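Local atomic coordinates of sulfide-quinone reductase (Aquifex aeolicus, PDB entry 3HYW), a protein that oxidises hydrogen sulfide with a quinone as electron acceptor, using a bound FAD and building up polysulfur that is probably released as cyclooctasulfur. Residues Arg177-Leu191 against Phe210-Val223. Sequence-based numbering, arbitrary orientation.
Sequences RYKVPMTFITSEPYL and FAERNIDWIANVAV
Arg177 sends CG anti to its amide nitrogen (chi1 179°) and then bends at chi2 and chi3, which carries the guanidinium to the carbonyl of Asn214, just past helix 202-212. There NH2 donates to Asn214 O at 3.2 Å, an acceptor lying near the guanidinium plane, and NH1 adds a weak bond to the same oxygen and is also hydrogen-bonded to His168 ND1. NE and NH2 together grip Val180 O side-on, holding the flat group in place, while a water accepts from Met182 N, and weakly from NH2, and lies within hydrogen-bonding distance of Asn214 O. Replacing this arginine by alanine removes the guanidinium and is likely to leave the Val180 and Asn214 carbonyls without these donors and His168 ND1 without this partner, opening a gap beside Ile215 CD1, which touches both Arg177 NH1 and Met182 SD.

Trp217 takes the hindered rotamer with CG between its backbone N and carbonyl carbon (chi1 55°), turning the indole so that Leu191 CD2 sits over its five-membered ring, 3.4 Å from the centroid, in a CH-pi contact. The same methyl meets Phe210 CD2 at 3.8 Å. Phe210 in turn points its edge at the face of Phe184, a T-shaped pair with centroids 5.2 Å apart and planes at 63°. Across the sheet, Ile185 packs on Ile218, Val221 and Val223, its CG2 pressed tightly against Val221 CG2 at 3.5 Å.

Between these layers the backbones pair in parallel: Phe184 N donates to Asp216 O at 2.7 Å, and Phe184 O receives Ile218 N at 2.8 Å. Asn214, with positive phi, completes a Schellman motif that ends helix 202-212. Strand 182-185, that helix and strand 216-218 form a beta-alpha-beta unit in a mixed sheet, with 216-218 outermost in this chain, strand 146-150 bonded along the other edge of 182-185, helix 158-173 against Phe184, and Tyr233 of strand 230-234 against Ile185 and Ile218.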
ATOM      1  N   ARG A 177      -3.994  16.781  21.404  1.00 33.57           N
ATOM      2  CA  ARG A 177      -4.282  16.132  20.118  1.00 33.27           C
ATOM      3  C   ARG A 177      -5.450  15.134  20.220  1.00 33.08           C
ATOM      4  O   ARG A 177      -6.211  14.957  19.265  1.00 32.83           O
ATOM      5  CB  ARG A 177      -3.018  15.472  19.531  1.00 33.20           C
ATOM      6  CG  ARG A 177      -3.226  14.736  18.195  1.00 33.13           C
ATOM      7  CD  ARG A 177      -3.632  15.672  17.057  1.00 34.52           C
ATOM      8  NE  ARG A 177      -4.907  15.271  16.458  1.00 36.24           N
ATOM      9  CZ  ARG A 177      -5.055  14.419  15.444  1.00 36.34           C
ATOM     10  NH1 ARG A 177      -4.004  13.851  14.865  1.00 36.40           N
ATOM     11  NH2 ARG A 177      -6.272  14.141  15.003  1.00 37.04           N
ATOM     12  N   TYR A 178      -5.608  14.512  21.387  1.00 32.78           N
ATOM     13  CA  TYR A 178      -6.718  13.581  21.615  1.00 32.65           C
ATOM     14  C   TYR A 178      -8.085  14.280  21.684  1.00 32.65           C
ATOM     15  O   TYR A 178      -9.127  13.618  21.698  1.00 32.38           O
ATOM     16  CB  TYR A 178      -6.467  12.706  22.856  1.00 32.59           C
ATOM     17  CG  TYR A 178      -6.790  13.358  24.187  1.00 32.63           C
ATOM     18  CD1 TYR A 178      -7.887  12.933  24.940  1.00 32.26           C
ATOM     19  CD2 TYR A 178      -5.996  14.393  24.696  1.00 32.78           C
ATOM     20  CE1 TYR A 178      -8.191  13.519  26.165  1.00 32.24           C
ATOM     21  CE2 TYR A 178      -6.292  14.987  25.917  1.00 32.37           C
ATOM     22  CZ  TYR A 178      -7.393  14.543  26.646  1.00 32.47           C
ATOM     23  OH  TYR A 178      -7.696  15.124  27.854  1.00 32.55           O
ATOM     24  N   LYS A 179      -8.070  15.612  21.721  1.00 32.68           N
ATOM     25  CA  LYS A 179      -9.296  16.410  21.720  1.00 32.90           C
ATOM     26  C   LYS A 179      -9.596  17.007  20.346  1.00 32.61           C
ATOM     27  O   LYS A 179     -10.657  17.602  20.149  1.00 32.71           O
ATOM     28  CB  LYS A 179      -9.210  17.542  22.751  1.00 33.09           C
ATOM     29  CG  LYS A 179      -9.004  17.090  24.187  1.00 34.83           C
ATOM     30  CD  LYS A 179      -9.551  18.124  25.169  1.00 37.24           C
ATOM     31  CE  LYS A 179      -9.224  17.764  26.617  1.00 38.90           C
ATOM     32  NZ  LYS A 179      -7.754  17.861  26.911  1.00 39.81           N
ATOM     33  N   VAL A 180      -8.664  16.856  19.401  1.00 32.22           N
ATOM     34  CA  VAL A 180      -8.779  17.513  18.092  1.00 31.88           C
ATOM     35  C   VAL A 180      -8.816  16.520  16.918  1.00 31.81           C
ATOM     36  O   VAL A 180      -7.763  16.036  16.469  1.00 31.57           O
ATOM     37  CB  VAL A 180      -7.653  18.566  17.867  1.00 31.80           C
ATOM     38  CG1 VAL A 180      -7.847  19.283  16.538  1.00 31.77           C
ATOM     39  CG2 VAL A 180      -7.620  19.582  19.004  1.00 32.08           C
ATOM     40  N   PRO A 181     -10.031  16.196  16.429  1.00 31.73           N
ATOM     41  CA  PRO A 181     -10.141  15.435  15.192  1.00 31.60           C
ATOM     42  C   PRO A 181      -9.531  16.217  14.036  1.00 31.58           C
ATOM     43  O   PRO A 181      -9.722  17.434  13.938  1.00 31.58           O
ATOM     44  CB  PRO A 181     -11.660  15.282  15.007  1.00 31.75           C
ATOM     45  CG  PRO A 181     -12.224  15.433  16.380  1.00 31.59           C
ATOM     46  CD  PRO A 181     -11.357  16.478  17.010  1.00 31.84           C
ATOM     47  N   MET A 182      -8.773  15.528  13.190  1.00 31.51           N
ATOM     48  CA  MET A 182      -8.157  16.163  12.038  1.00 31.79           C
ATOM     49  C   MET A 182      -8.515  15.433  10.761  1.00 31.44           C
ATOM     50  O   MET A 182      -8.399  14.203  10.678  1.00 31.24           O
ATOM     51  CB  MET A 182      -6.638  16.244  12.199  1.00 31.64           C
ATOM     52  CG  MET A 182      -6.192  17.218  13.269  1.00 32.08           C
ATOM     53  SD  MET A 182      -4.406  17.458  13.350  1.00 33.40           S
ATOM     54  CE  MET A 182      -4.141  18.309  11.793  1.00 33.49           C
ATOM     55  N   THR A 183      -8.948  16.207   9.770  1.00 30.97           N
ATOM     56  CA  THR A 183      -9.330  15.678   8.473  1.00 30.75           C
ATOM     57  C   THR A 183      -8.710  16.519   7.367  1.00 30.77           C
ATOM     58  O   THR A 183      -8.764  17.751   7.395  1.00 31.09           O
ATOM     59  CB  THR A 183     -10.875  15.611   8.311  1.00 30.86           C
ATOM     60  OG1 THR A 183     -11.418  14.762   9.328  1.00 30.02           O
ATOM     61  CG2 THR A 183     -11.266  15.057   6.935  1.00 30.35           C
ATOM     62  N   PHE A 184      -8.115  15.835   6.401  1.00 30.40           N
ATOM     63  CA  PHE A 184      -7.500  16.476   5.254  1.00 30.51           C
ATOM     64  C   PHE A 184      -8.395  16.240   4.046  1.00 30.35           C
ATOM     65  O   PHE A 184      -8.735  15.099   3.747  1.00 30.70           O
ATOM     66  CB  PHE A 184      -6.106  15.884   5.030  1.00 30.28           C
ATOM     67  CG  PHE A 184      -5.257  16.669   4.076  1.00 30.18           C
ATOM     68  CD1 PHE A 184      -4.467  17.717   4.535  1.00 30.65           C
ATOM     69  CD2 PHE A 184      -5.221  16.342   2.725  1.00 30.68           C
ATOM     70  CE1 PHE A 184      -3.673  18.456   3.651  1.00 30.75           C
ATOM     71  CE2 PHE A 184      -4.426  17.069   1.841  1.00 30.31           C
ATOM     72  CZ  PHE A 184      -3.649  18.126   2.309  1.00 30.17           C
ATOM     73  N   ILE A 185      -8.799  17.317   3.371  1.00 30.17           N
ATOM     74  CA  ILE A 185      -9.689  17.205   2.201  1.00 29.98           C
ATOM     75  C   ILE A 185      -9.045  17.870   0.988  1.00 29.90           C
ATOM     76  O   ILE A 185      -8.720  19.055   1.015  1.00 29.89           O
ATOM     77  CB  ILE A 185     -11.092  17.823   2.452  1.00 29.99           C
ATOM     78  CG1 ILE A 185     -11.735  17.232   3.709  1.00 30.27           C
ATOM     79  CG2 ILE A 185     -11.997  17.609   1.226  1.00 30.11           C
ATOM     80  CD1 ILE A 185     -13.159  17.707   3.965  1.00 30.14           C
ATOM     81  N   THR A 186      -8.857  17.100  -0.075  1.00 29.88           N
ATOM     82  CA  THR A 186      -8.127  17.608  -1.235  1.00 29.49           C
ATOM     83  C   THR A 186      -8.787  17.323  -2.590  1.00 29.53           C
ATOM     84  O   THR A 186      -9.500  16.323  -2.766  1.00 29.25           O
ATOM     85  CB  THR A 186      -6.653  17.113  -1.222  1.00 29.99           C
ATOM     86  OG1 THR A 186      -5.956  17.652  -2.349  1.00 28.49           O
ATOM     87  CG2 THR A 186      -6.585  15.578  -1.241  1.00 29.15           C
ATOM     88  N   SER A 187      -8.546  18.235  -3.530  1.00 29.45           N
ATOM     89  CA  SER A 187      -8.910  18.069  -4.932  1.00 29.56           C
ATOM     90  C   SER A 187      -8.019  17.043  -5.647  1.00 29.97           C
ATOM     91  O   SER A 187      -8.400  16.504  -6.689  1.00 30.06           O
ATOM     92  CB  SER A 187      -8.839  19.420  -5.645  1.00 29.58           C
ATOM     93  OG  SER A 187      -7.697  20.167  -5.229  1.00 30.01           O
ATOM     94  N   GLU A 188      -6.832  16.778  -5.095  1.00 29.82           N
ATOM     95  CA  GLU A 188      -5.954  15.727  -5.617  1.00 29.98           C
ATOM     96  C   GLU A 188      -6.717  14.418  -5.715  1.00 29.95           C
ATOM     97  O   GLU A 188      -7.538  14.119  -4.836  1.00 29.91           O
ATOM     98  CB  GLU A 188      -4.767  15.495  -4.685  1.00 30.17           C
ATOM     99  CG  GLU A 188      -3.733  16.598  -4.632  1.00 30.29           C
ATOM    100  CD  GLU A 188      -2.904  16.461  -3.380  1.00 31.84           C
ATOM    101  OE1 GLU A 188      -3.438  16.749  -2.286  1.00 33.71           O
ATOM    102  OE2 GLU A 188      -1.746  16.023  -3.471  1.00 30.56           O
ATOM    103  N   PRO A 189      -6.445  13.624  -6.771  1.00 29.77           N
ATOM    104  CA  PRO A 189      -7.103  12.330  -6.931  1.00 29.62           C
ATOM    105  C   PRO A 189      -6.684  11.353  -5.836  1.00 29.88           C
ATOM    106  O   PRO A 189      -7.409  10.414  -5.540  1.00 29.39           O
ATOM    107  CB  PRO A 189      -6.602  11.843  -8.297  1.00 29.65           C
ATOM    108  CG  PRO A 189      -5.309  12.571  -8.511  1.00 29.55           C
ATOM    109  CD  PRO A 189      -5.508  13.910  -7.875  1.00 29.42           C
ATOM    110  N   TYR A 190      -5.511  11.586  -5.251  1.00 30.31           N
ATOM    111  CA  TYR A 190      -5.024  10.791  -4.122  1.00 30.77           C
ATOM    112  C   TYR A 190      -4.022  11.619  -3.333  1.00 30.84           C
ATOM    113  O   TYR A 190      -3.522  12.626  -3.830  1.00 31.09           O
ATOM    114  CB  TYR A 190      -4.385   9.479  -4.600  1.00 30.86           C
ATOM    115  CG  TYR A 190      -3.346   9.660  -5.680  1.00 31.03           C
ATOM    116  CD1 TYR A 190      -2.041  10.031  -5.362  1.00 31.35           C
ATOM    117  CD2 TYR A 190      -3.667   9.464  -7.022  1.00 32.74           C
ATOM    118  CE1 TYR A 190      -1.083  10.205  -6.351  1.00 31.65           C
ATOM    119  CE2 TYR A 190      -2.707   9.637  -8.025  1.00 32.53           C
ATOM    120  CZ  TYR A 190      -1.423  10.010  -7.676  1.00 31.47           C
ATOM    121  OH  TYR A 190      -0.459  10.179  -8.642  1.00 32.58           O
ATOM    122  N   LEU A 191      -3.727  11.196  -2.111  1.00 30.94           N
ATOM    123  CA  LEU A 191      -2.760  11.899  -1.268  1.00 31.27           C
ATOM    124  C   LEU A 191      -1.381  11.888  -1.921  1.00 31.07           C
ATOM    125  O   LEU A 191      -0.989  10.893  -2.514  1.00 31.09           O
ATOM    126  CB  LEU A 191      -2.677  11.221   0.094  1.00 31.06           C
ATOM    127  CG  LEU A 191      -3.467  11.732   1.302  1.00 31.93           C
ATOM    128  CD1 LEU A 191      -4.808  12.366   0.954  1.00 31.96           C
ATOM    129  CD2 LEU A 191      -3.623  10.600   2.296  1.00 31.16           C
ATOM    130  N   PHE A 210      -0.203   9.914   7.409  1.00 34.18           N
ATOM    131  CA  PHE A 210      -1.503  10.354   7.930  1.00 33.29           C
ATOM    132  C   PHE A 210      -2.095   9.290   8.856  1.00 32.76           C
ATOM    133  O   PHE A 210      -2.646   9.618   9.907  1.00 32.41           O
ATOM    134  CB  PHE A 210      -2.474  10.689   6.784  1.00 32.94           C
ATOM    135  CG  PHE A 210      -2.344  12.104   6.254  1.00 33.16           C
ATOM    136  CD1 PHE A 210      -1.231  12.892   6.560  1.00 32.20           C
ATOM    137  CD2 PHE A 210      -3.334  12.642   5.433  1.00 32.85           C
ATOM    138  CE1 PHE A 210      -1.111  14.184   6.070  1.00 32.18           C
ATOM    139  CE2 PHE A 210      -3.213  13.940   4.930  1.00 32.07           C
ATOM    140  CZ  PHE A 210      -2.103  14.712   5.253  1.00 31.71           C
ATOM    141  N   ALA A 211      -1.955   8.022   8.468  1.00 32.42           N
ATOM    142  CA  ALA A 211      -2.404   6.896   9.293  1.00 32.47           C
ATOM    143  C   ALA A 211      -1.652   6.818  10.625  1.00 32.67           C
ATOM    144  O   ALA A 211      -2.271   6.645  11.674  1.00 32.68           O
ATOM    145  CB  ALA A 211      -2.280   5.581   8.529  1.00 32.35           C
ATOM    146  N   GLU A 212      -0.325   6.949  10.579  1.00 32.86           N
ATOM    147  CA  GLU A 212       0.503   6.900  11.795  1.00 33.33           C
ATOM    148  C   GLU A 212       0.187   8.036  12.768  1.00 32.69           C
ATOM    149  O   GLU A 212       0.361   7.887  13.971  1.00 32.70           O
ATOM    150  CB  GLU A 212       1.997   6.909  11.445  1.00 33.76           C
ATOM    151  CG  GLU A 212       2.540   5.556  10.965  1.00 36.66           C
ATOM    152  CD  GLU A 212       3.558   5.678   9.828  1.00 40.31           C
ATOM    153  OE1 GLU A 212       4.153   6.770   9.647  1.00 42.60           O
ATOM    154  OE2 GLU A 212       3.757   4.673   9.103  1.00 41.50           O
ATOM    155  N   ARG A 213      -0.285   9.163  12.243  1.00 32.45           N
ATOM    156  CA  ARG A 213      -0.557  10.342  13.066  1.00 32.46           C
ATOM    157  C   ARG A 213      -2.046  10.647  13.211  1.00 31.92           C
ATOM    158  O   ARG A 213      -2.419  11.724  13.679  1.00 31.81           O
ATOM    159  CB  ARG A 213       0.176  11.556  12.503  1.00 32.18           C
ATOM    160  CG  ARG A 213       1.672  11.523  12.724  1.00 33.85           C
ATOM    161  CD  ARG A 213       2.379  12.198  11.559  1.00 35.17           C
ATOM    162  NE  ARG A 213       3.827  12.319  11.729  1.00 38.05           N
ATOM    163  CZ  ARG A 213       4.688  11.304  11.801  1.00 39.88           C
ATOM    164  NH1 ARG A 213       4.271  10.036  11.750  1.00 41.14           N
ATOM    165  NH2 ARG A 213       5.986  11.562  11.934  1.00 39.91           N
ATOM    166  N   ASN A 214      -2.878   9.696  12.801  1.00 31.96           N
ATOM    167  CA  ASN A 214      -4.335   9.793  12.929  1.00 32.33           C
ATOM    168  C   ASN A 214      -4.920  11.043  12.252  1.00 32.21           C
ATOM    169  O   ASN A 214      -5.688  11.798  12.851  1.00 32.47           O
ATOM    170  CB  ASN A 214      -4.750   9.691  14.403  1.00 32.39           C
ATOM    171  CG  ASN A 214      -6.192   9.272  14.579  1.00 33.07           C
ATOM    172  OD1 ASN A 214      -6.744   8.514  13.781  1.00 34.95           O
ATOM    173  ND2 ASN A 214      -6.808   9.760  15.633  1.00 32.74           N
ATOM    174  N   ILE A 215      -4.535  11.255  10.999  1.00 31.85           N
ATOM    175  CA  ILE A 215      -5.124  12.313  10.191  1.00 32.22           C
ATOM    176  C   ILE A 215      -6.030  11.659   9.174  1.00 32.15           C
ATOM    177  O   ILE A 215      -5.560  10.977   8.263  1.00 32.43           O
ATOM    178  CB  ILE A 215      -4.054  13.153   9.437  1.00 32.05           C
ATOM    179  CG1 ILE A 215      -2.926  13.602  10.377  1.00 33.10           C
ATOM    180  CG2 ILE A 215      -4.716  14.319   8.678  1.00 32.16           C
ATOM    181  CD1 ILE A 215      -3.339  14.595  11.435  1.00 35.86           C
ATOM    182  N   ASP A 216      -7.331  11.854   9.349  1.00 32.47           N
ATOM    183  CA  ASP A 216      -8.314  11.315   8.429  1.00 32.88           C
ATOM    184  C   ASP A 216      -8.279  12.119   7.144  1.00 32.59           C
ATOM    185  O   ASP A 216      -7.845  13.275   7.137  1.00 32.53           O
ATOM    186  CB  ASP A 216      -9.707  11.351   9.058  1.00 33.12           C
ATOM    187  CG  ASP A 216      -9.833  10.408  10.233  1.00 34.75           C
ATOM    188  OD1 ASP A 216      -9.491   9.212  10.083  1.00 37.11           O
ATOM    189  OD2 ASP A 216     -10.266  10.859  11.312  1.00 36.67           O
ATOM    190  N   TRP A 217      -8.713  11.513   6.048  1.00 32.45           N
ATOM    191  CA  TRP A 217      -8.613  12.208   4.768  1.00 32.50           C
ATOM    192  C   TRP A 217      -9.660  11.799   3.757  1.00 32.28           C
ATOM    193  O   TRP A 217     -10.183  10.683   3.792  1.00 31.95           O
ATOM    194  CB  TRP A 217      -7.212  12.062   4.168  1.00 32.74           C
ATOM    195  CG  TRP A 217      -6.753  10.659   4.011  1.00 32.91           C
ATOM    196  CD1 TRP A 217      -6.044   9.921   4.920  1.00 33.67           C
ATOM    197  CD2 TRP A 217      -6.946   9.815   2.870  1.00 33.26           C
ATOM    198  NE1 TRP A 217      -5.789   8.669   4.416  1.00 34.04           N
ATOM    199  CE2 TRP A 217      -6.330   8.576   3.159  1.00 33.77           C
ATOM    200  CE3 TRP A 217      -7.579   9.984   1.632  1.00 33.86           C
ATOM    201  CZ2 TRP A 217      -6.328   7.513   2.258  1.00 33.52           C
ATOM    202  CZ3 TRP A 217      -7.578   8.927   0.733  1.00 34.20           C
ATOM    203  CH2 TRP A 217      -6.957   7.704   1.054  1.00 33.76           C
ATOM    204  N   ILE A 218      -9.949  12.741   2.865  1.00 31.88           N
ATOM    205  CA  ILE A 218     -10.883  12.564   1.772  1.00 31.68           C
ATOM    206  C   ILE A 218     -10.214  13.199   0.557  1.00 31.36           C
ATOM    207  O   ILE A 218      -9.896  14.388   0.566  1.00 31.49           O
ATOM    208  CB  ILE A 218     -12.237  13.266   2.056  1.00 31.72           C
ATOM    209  CG1 ILE A 218     -12.779  12.879   3.441  1.00 32.40           C
ATOM    210  CG2 ILE A 218     -13.242  12.956   0.949  1.00 31.47           C
ATOM    211  CD1 ILE A 218     -13.851  13.812   3.996  1.00 31.73           C
ATOM    212  N   ALA A 219      -9.974  12.396  -0.469  1.00 31.03           N
ATOM    213  CA  ALA A 219      -9.343  12.879  -1.690  1.00 30.96           C
ATOM    214  C   ALA A 219     -10.340  12.815  -2.836  1.00 30.64           C
ATOM    215  O   ALA A 219     -11.396  12.192  -2.716  1.00 30.24           O
ATOM    216  CB  ALA A 219      -8.090  12.056  -2.007  1.00 30.80           C
ATOM    217  N   ASN A 220     -10.001  13.472  -3.940  1.00 30.55           N
ATOM    218  CA  ASN A 220     -10.785  13.400  -5.174  1.00 30.25           C
ATOM    219  C   ASN A 220     -12.188  14.000  -5.035  1.00 30.34           C
ATOM    220  O   ASN A 220     -13.147  13.514  -5.641  1.00 29.83           O
ATOM    221  CB  ASN A 220     -10.851  11.948  -5.683  1.00 30.16           C
ATOM    222  CG  ASN A 220     -10.852  11.858  -7.192  1.00 30.15           C
ATOM    223  OD1 ASN A 220     -10.387  12.764  -7.886  1.00 30.03           O
ATOM    224  ND2 ASN A 220     -11.368  10.753  -7.714  1.00 29.70           N
ATOM    225  N   VAL A 221     -12.293  15.065  -4.241  1.00 30.12           N
ATOM    226  CA  VAL A 221     -13.572  15.743  -4.035  1.00 30.08           C
ATOM    227  C   VAL A 221     -13.396  17.243  -4.227  1.00 30.47           C
ATOM    228  O   VAL A 221     -12.282  17.762  -4.181  1.00 30.25           O
ATOM    229  CB  VAL A 221     -14.193  15.454  -2.634  1.00 29.75           C
ATOM    230  CG1 VAL A 221     -14.563  13.976  -2.487  1.00 29.58           C
ATOM    231  CG2 VAL A 221     -13.255  15.895  -1.514  1.00 29.60           C
ATOM    232  N   ALA A 222     -14.513  17.930  -4.434  1.00 31.07           N
ATOM    233  CA  ALA A 222     -14.505  19.364  -4.676  1.00 31.53           C
ATOM    234  C   ALA A 222     -15.129  20.075  -3.484  1.00 31.86           C
ATOM    235  O   ALA A 222     -16.345  19.991  -3.268  1.00 31.37           O
ATOM    236  CB  ALA A 222     -15.282  19.682  -5.964  1.00 31.88           C
ATOM    237  N   VAL A 223     -14.291  20.751  -2.699  1.00 32.09           N
ATOM    238  CA  VAL A 223     -14.768  21.592  -1.603  1.00 32.46           C
ATOM    239  C   VAL A 223     -15.573  22.734  -2.215  1.00 32.98           C
ATOM    240  O   VAL A 223     -15.066  23.474  -3.074  1.00 33.17           O
ATOM    241  CB  VAL A 223     -13.601  22.139  -0.746  1.00 32.49           C
ATOM    242  CG1 VAL A 223     -14.107  23.096   0.333  1.00 32.36           C
ATOM    243  CG2 VAL A 223     -12.837  20.997  -0.117  1.00 31.90           C
TER
HETATM  244  O   HOH W   1      -8.401  12.572  13.551  1.00 39.53           O
HETATM  245  O   HOH W   2      -8.933  14.800  -8.658  1.00 27.29           O